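Local coordinates for protein alpha-fucosidase (Bifidobacterium bifidum, PDB 2EAB) that probably hydrolyses alpha-1,2-linked L-fucose from glycans, this chain being the catalytic domain of a longer glycoside hydrolase, at residues M191-F205 and L266-I278. Numbering follows the deposited sequence.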
# COMPACT_ATOMS: atom_id res chain seq x y z
N MET A 191 1.40 12.29 -20.20
CA MET A 191 1.36 10.98 -20.82
C MET A 191 1.75 11.12 -22.29
O MET A 191 1.31 12.06 -22.97
CB MET A 191 -0.03 10.36 -20.67
CG MET A 191 -0.20 9.00 -21.32
SD MET A 191 -1.84 8.30 -21.03
CE MET A 191 -1.80 7.99 -19.27
N VAL A 192 2.57 10.20 -22.77
CA VAL A 192 3.07 10.23 -24.13
C VAL A 192 2.68 8.94 -24.84
O VAL A 192 2.83 7.85 -24.28
CB VAL A 192 4.61 10.42 -24.16
CG1 VAL A 192 5.17 10.27 -25.57
CG2 VAL A 192 5.00 11.77 -23.57
N ALA A 193 2.13 9.08 -26.04
CA ALA A 193 1.94 7.95 -26.94
C ALA A 193 2.71 8.23 -28.23
O ALA A 193 2.42 9.19 -28.95
CB ALA A 193 0.47 7.73 -27.23
N ARG A 194 3.71 7.40 -28.49
CA ARG A 194 4.54 7.50 -29.69
C ARG A 194 4.09 6.42 -30.66
O ARG A 194 4.17 5.23 -30.34
CB ARG A 194 6.02 7.34 -29.32
CG ARG A 194 6.99 7.34 -30.50
CD ARG A 194 7.11 8.72 -31.13
NE ARG A 194 7.99 8.70 -32.29
CZ ARG A 194 8.10 9.70 -33.16
NH1 ARG A 194 7.39 10.81 -33.01
NH2 ARG A 194 8.93 9.59 -34.19
N LEU A 195 3.61 6.84 -31.83
CA LEU A 195 3.01 5.92 -32.79
C LEU A 195 3.74 6.02 -34.13
O LEU A 195 3.98 7.12 -34.62
CB LEU A 195 1.53 6.24 -32.98
CG LEU A 195 0.69 6.46 -31.71
CD1 LEU A 195 -0.67 7.03 -32.04
CD2 LEU A 195 0.55 5.18 -30.91
N THR A 196 4.10 4.87 -34.69
CA THR A 196 4.79 4.83 -35.98
C THR A 196 4.24 3.78 -36.95
O THR A 196 3.63 2.79 -36.54
CB THR A 196 6.32 4.56 -35.83
OG1 THR A 196 6.55 3.16 -35.59
CG2 THR A 196 6.94 5.40 -34.71
N ALA A 197 4.46 4.04 -38.24
CA ALA A 197 4.30 3.04 -39.28
C ALA A 197 5.63 2.94 -40.03
O ALA A 197 6.35 3.93 -40.14
CB ALA A 197 3.19 3.43 -40.23
N SER A 198 5.96 1.75 -40.54
CA SER A 198 7.25 1.52 -41.19
C SER A 198 7.34 2.13 -42.59
O SER A 198 8.43 2.34 -43.12
CB SER A 198 7.57 0.03 -41.24
OG SER A 198 6.58 -0.68 -41.97
N LYS A 199 6.18 2.40 -43.19
CA LYS A 199 6.10 2.97 -44.53
C LYS A 199 5.41 4.33 -44.48
O LYS A 199 4.37 4.49 -43.83
CB LYS A 199 5.37 2.02 -45.48
CG LYS A 199 6.10 0.69 -45.70
CD LYS A 199 5.36 -0.22 -46.68
CE LYS A 199 6.04 -1.58 -46.79
NZ LYS A 199 5.36 -2.46 -47.78
N ALA A 200 5.99 5.32 -45.17
CA ALA A 200 5.43 6.67 -45.21
C ALA A 200 3.99 6.68 -45.72
O ALA A 200 3.65 5.93 -46.64
CB ALA A 200 6.31 7.58 -46.06
N GLY A 201 3.16 7.51 -45.10
CA GLY A 201 1.75 7.63 -45.49
C GLY A 201 0.83 6.58 -44.89
O GLY A 201 -0.39 6.65 -45.08
N LYS A 202 1.39 5.61 -44.17
CA LYS A 202 0.62 4.48 -43.66
C LYS A 202 0.07 4.66 -42.24
O LYS A 202 -0.72 3.84 -41.78
CB LYS A 202 1.41 3.17 -43.78
CG LYS A 202 1.66 2.70 -45.22
CD LYS A 202 0.37 2.60 -46.05
CE LYS A 202 -0.54 1.47 -45.57
NZ LYS A 202 -1.81 1.43 -46.34
N LEU A 203 0.50 5.72 -41.56
CA LEU A 203 -0.06 5.99 -40.23
C LEU A 203 -1.35 6.79 -40.36
O LEU A 203 -1.35 7.99 -40.66
CB LEU A 203 0.96 6.69 -39.32
CG LEU A 203 0.62 6.76 -37.82
CD1 LEU A 203 0.40 5.37 -37.22
CD2 LEU A 203 1.71 7.50 -37.08
N ASN A 204 -2.46 6.09 -40.16
CA ASN A 204 -3.80 6.64 -40.27
C ASN A 204 -4.64 6.17 -39.09
O ASN A 204 -4.81 4.97 -38.89
CB ASN A 204 -4.46 6.18 -41.58
CG ASN A 204 -3.69 6.63 -42.81
OD1 ASN A 204 -3.82 7.77 -43.25
ND2 ASN A 204 -2.88 5.74 -43.36
N PHE A 205 -5.15 7.12 -38.31
CA PHE A 205 -5.97 6.78 -37.16
C PHE A 205 -6.82 7.94 -36.66
O PHE A 205 -6.53 9.10 -36.93
CB PHE A 205 -5.12 6.21 -36.00
CG PHE A 205 -4.18 7.21 -35.40
CD1 PHE A 205 -4.59 8.02 -34.35
CD2 PHE A 205 -2.88 7.33 -35.88
CE1 PHE A 205 -3.72 8.95 -33.79
CE2 PHE A 205 -2.00 8.26 -35.32
CZ PHE A 205 -2.43 9.07 -34.27
N LEU A 266 -9.92 13.61 -33.32
CA LEU A 266 -8.92 14.16 -34.22
C LEU A 266 -8.48 13.05 -35.17
O LEU A 266 -8.30 11.90 -34.77
CB LEU A 266 -7.73 14.68 -33.40
CG LEU A 266 -7.01 16.00 -33.71
CD1 LEU A 266 -7.86 17.01 -34.47
CD2 LEU A 266 -6.51 16.60 -32.40
N LYS A 267 -8.34 13.40 -36.45
CA LYS A 267 -7.99 12.44 -37.49
C LYS A 267 -6.57 12.68 -37.98
O LYS A 267 -6.23 13.79 -38.40
CB LYS A 267 -8.98 12.52 -38.65
CG LYS A 267 -8.79 11.45 -39.72
CD LYS A 267 -9.68 11.73 -40.93
CE LYS A 267 -9.60 10.61 -41.95
NZ LYS A 267 -10.45 10.89 -43.14
N VAL A 268 -5.75 11.64 -37.92
CA VAL A 268 -4.40 11.66 -38.48
C VAL A 268 -4.43 10.85 -39.77
O VAL A 268 -4.85 9.69 -39.78
CB VAL A 268 -3.36 11.06 -37.50
CG1 VAL A 268 -1.99 10.92 -38.16
CG2 VAL A 268 -3.26 11.92 -36.25
N SER A 269 -3.99 11.48 -40.86
CA SER A 269 -3.96 10.82 -42.16
C SER A 269 -2.62 11.03 -42.86
O SER A 269 -2.01 12.09 -42.73
CB SER A 269 -5.11 11.31 -43.05
OG SER A 269 -4.98 12.70 -43.30
N ASP A 270 -2.18 10.00 -43.58
CA ASP A 270 -0.99 10.06 -44.44
C ASP A 270 0.30 10.40 -43.70
O ASP A 270 1.21 11.02 -44.25
CB ASP A 270 -1.22 11.04 -45.61
CG ASP A 270 -2.55 10.83 -46.30
OD1 ASP A 270 -2.86 9.67 -46.67
OD2 ASP A 270 -3.30 11.82 -46.47
N ALA A 271 0.38 9.98 -42.44
CA ALA A 271 1.55 10.23 -41.61
C ALA A 271 2.48 9.02 -41.58
O ALA A 271 2.16 7.97 -42.15
CB ALA A 271 1.13 10.64 -40.20
N LYS A 272 3.62 9.18 -40.91
CA LYS A 272 4.55 8.08 -40.69
C LYS A 272 4.80 7.88 -39.20
O LYS A 272 4.85 6.75 -38.72
CB LYS A 272 5.87 8.32 -41.43
CG LYS A 272 6.75 7.09 -41.52
CD LYS A 272 8.10 7.40 -42.16
CE LYS A 272 8.95 6.15 -42.27
NZ LYS A 272 10.30 6.43 -42.83
N ALA A 273 4.96 8.99 -38.47
CA ALA A 273 5.18 8.96 -37.03
C ALA A 273 4.55 10.16 -36.36
O ALA A 273 4.59 11.28 -36.88
CB ALA A 273 6.67 8.90 -36.72
N VAL A 274 3.94 9.93 -35.20
CA VAL A 274 3.30 10.98 -34.42
C VAL A 274 3.58 10.81 -32.93
O VAL A 274 3.79 9.70 -32.45
CB VAL A 274 1.75 11.04 -34.64
CG1 VAL A 274 1.40 11.28 -36.11
CG2 VAL A 274 1.08 9.78 -34.14
N THR A 275 3.60 11.93 -32.21
CA THR A 275 3.64 11.91 -30.75
C THR A 275 2.38 12.57 -30.21
O THR A 275 2.04 13.69 -30.61
CB THR A 275 4.89 12.62 -30.19
OG1 THR A 275 6.06 12.11 -30.82
CG2 THR A 275 5.01 12.41 -28.67
N LEU A 276 1.70 11.86 -29.32
CA LEU A 276 0.56 12.40 -28.60
C LEU A 276 1.00 12.80 -27.20
O LEU A 276 1.67 12.02 -26.52
CB LEU A 276 -0.56 11.37 -28.50
CG LEU A 276 -1.59 11.27 -29.63
CD1 LEU A 276 -0.97 11.13 -31.02
CD2 LEU A 276 -2.55 10.11 -29.35
N TYR A 277 0.64 14.01 -26.80
CA TYR A 277 0.85 14.46 -25.43
C TYR A 277 -0.51 14.58 -24.76
O TYR A 277 -1.40 15.29 -25.25
CB TYR A 277 1.59 15.80 -25.40
CG TYR A 277 2.99 15.70 -25.95
CD1 TYR A 277 4.04 15.22 -25.16
CD2 TYR A 277 3.27 16.05 -27.27
CE1 TYR A 277 5.34 15.12 -25.66
CE2 TYR A 277 4.56 15.95 -27.78
CZ TYR A 277 5.59 15.49 -26.97
OH TYR A 277 6.86 15.38 -27.47
N ILE A 278 -0.67 13.86 -23.66
CA ILE A 278 -1.95 13.74 -22.98
C ILE A 278 -1.80 14.22 -21.54
O ILE A 278 -0.93 13.75 -20.81
CB ILE A 278 -2.46 12.28 -22.99
CG1 ILE A 278 -2.58 11.75 -24.43
CG2 ILE A 278 -3.80 12.17 -22.25
CD1 ILE A 278 -1.99 10.38 -24.64
O HOH W 1 11.08 3.27 -41.89
O HOH W 2 4.07 10.10 -44.19
O HOH W 3 -0.82 8.27 -47.78
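With CG of R194 anti to its own N (chi1 176°) and the chain bent at chi2, the guanidinium comes against A273 with its edge toward T275. NH1 donates to T275 OG1 at 2.9 Å, an N-H...O angle of 145° with the hydroxyl near the guanidinium plane, while A273 CB lies over one face, 3.5 Å from NH2. The same NH2 forms a salt bridge with D251, and Y316 adds a cation-pi contact. A leucine in place of R194 would probably leave the D251 carboxylate without its charge mate and T275 OG1 without this donor. In the facing sheet, CG of F205 sits between the backbone N and the carbonyl carbon (chi1 66°), which turns one ring face to V268 and the edge to V274: V268 CB stands 4.0 Å from the ring centroid in a CH-pi contact, whereas V274 CG2 lies 3.6 Å from F205 CZ. Both segments belong to the glycosyl hydrolase family 65 N-terminal domain, a beta-sandwich, and each passes from one antiparallel sheet to the other. Strands 191-197 and 273-278 run antiparallel in one sheet, their ladder including L276 N to A193 O at 2.8 Å; strands 203-205 and 266-269 pair in the second. F205, L203, V274 and L276 thus pack in the interior between the sheets. K202 and L203 both face A271, a classic beta bulge; between the L203–A271 and F205–V268 pairs the register slips by one, the extra residue lying in 268-271. Here the N204 amide bridges two backbones: OD1 accepts from D270 N at 2.8 Å, the donor above the carbonyl plane, and ND2 donates to G201 O at 3.2 Å.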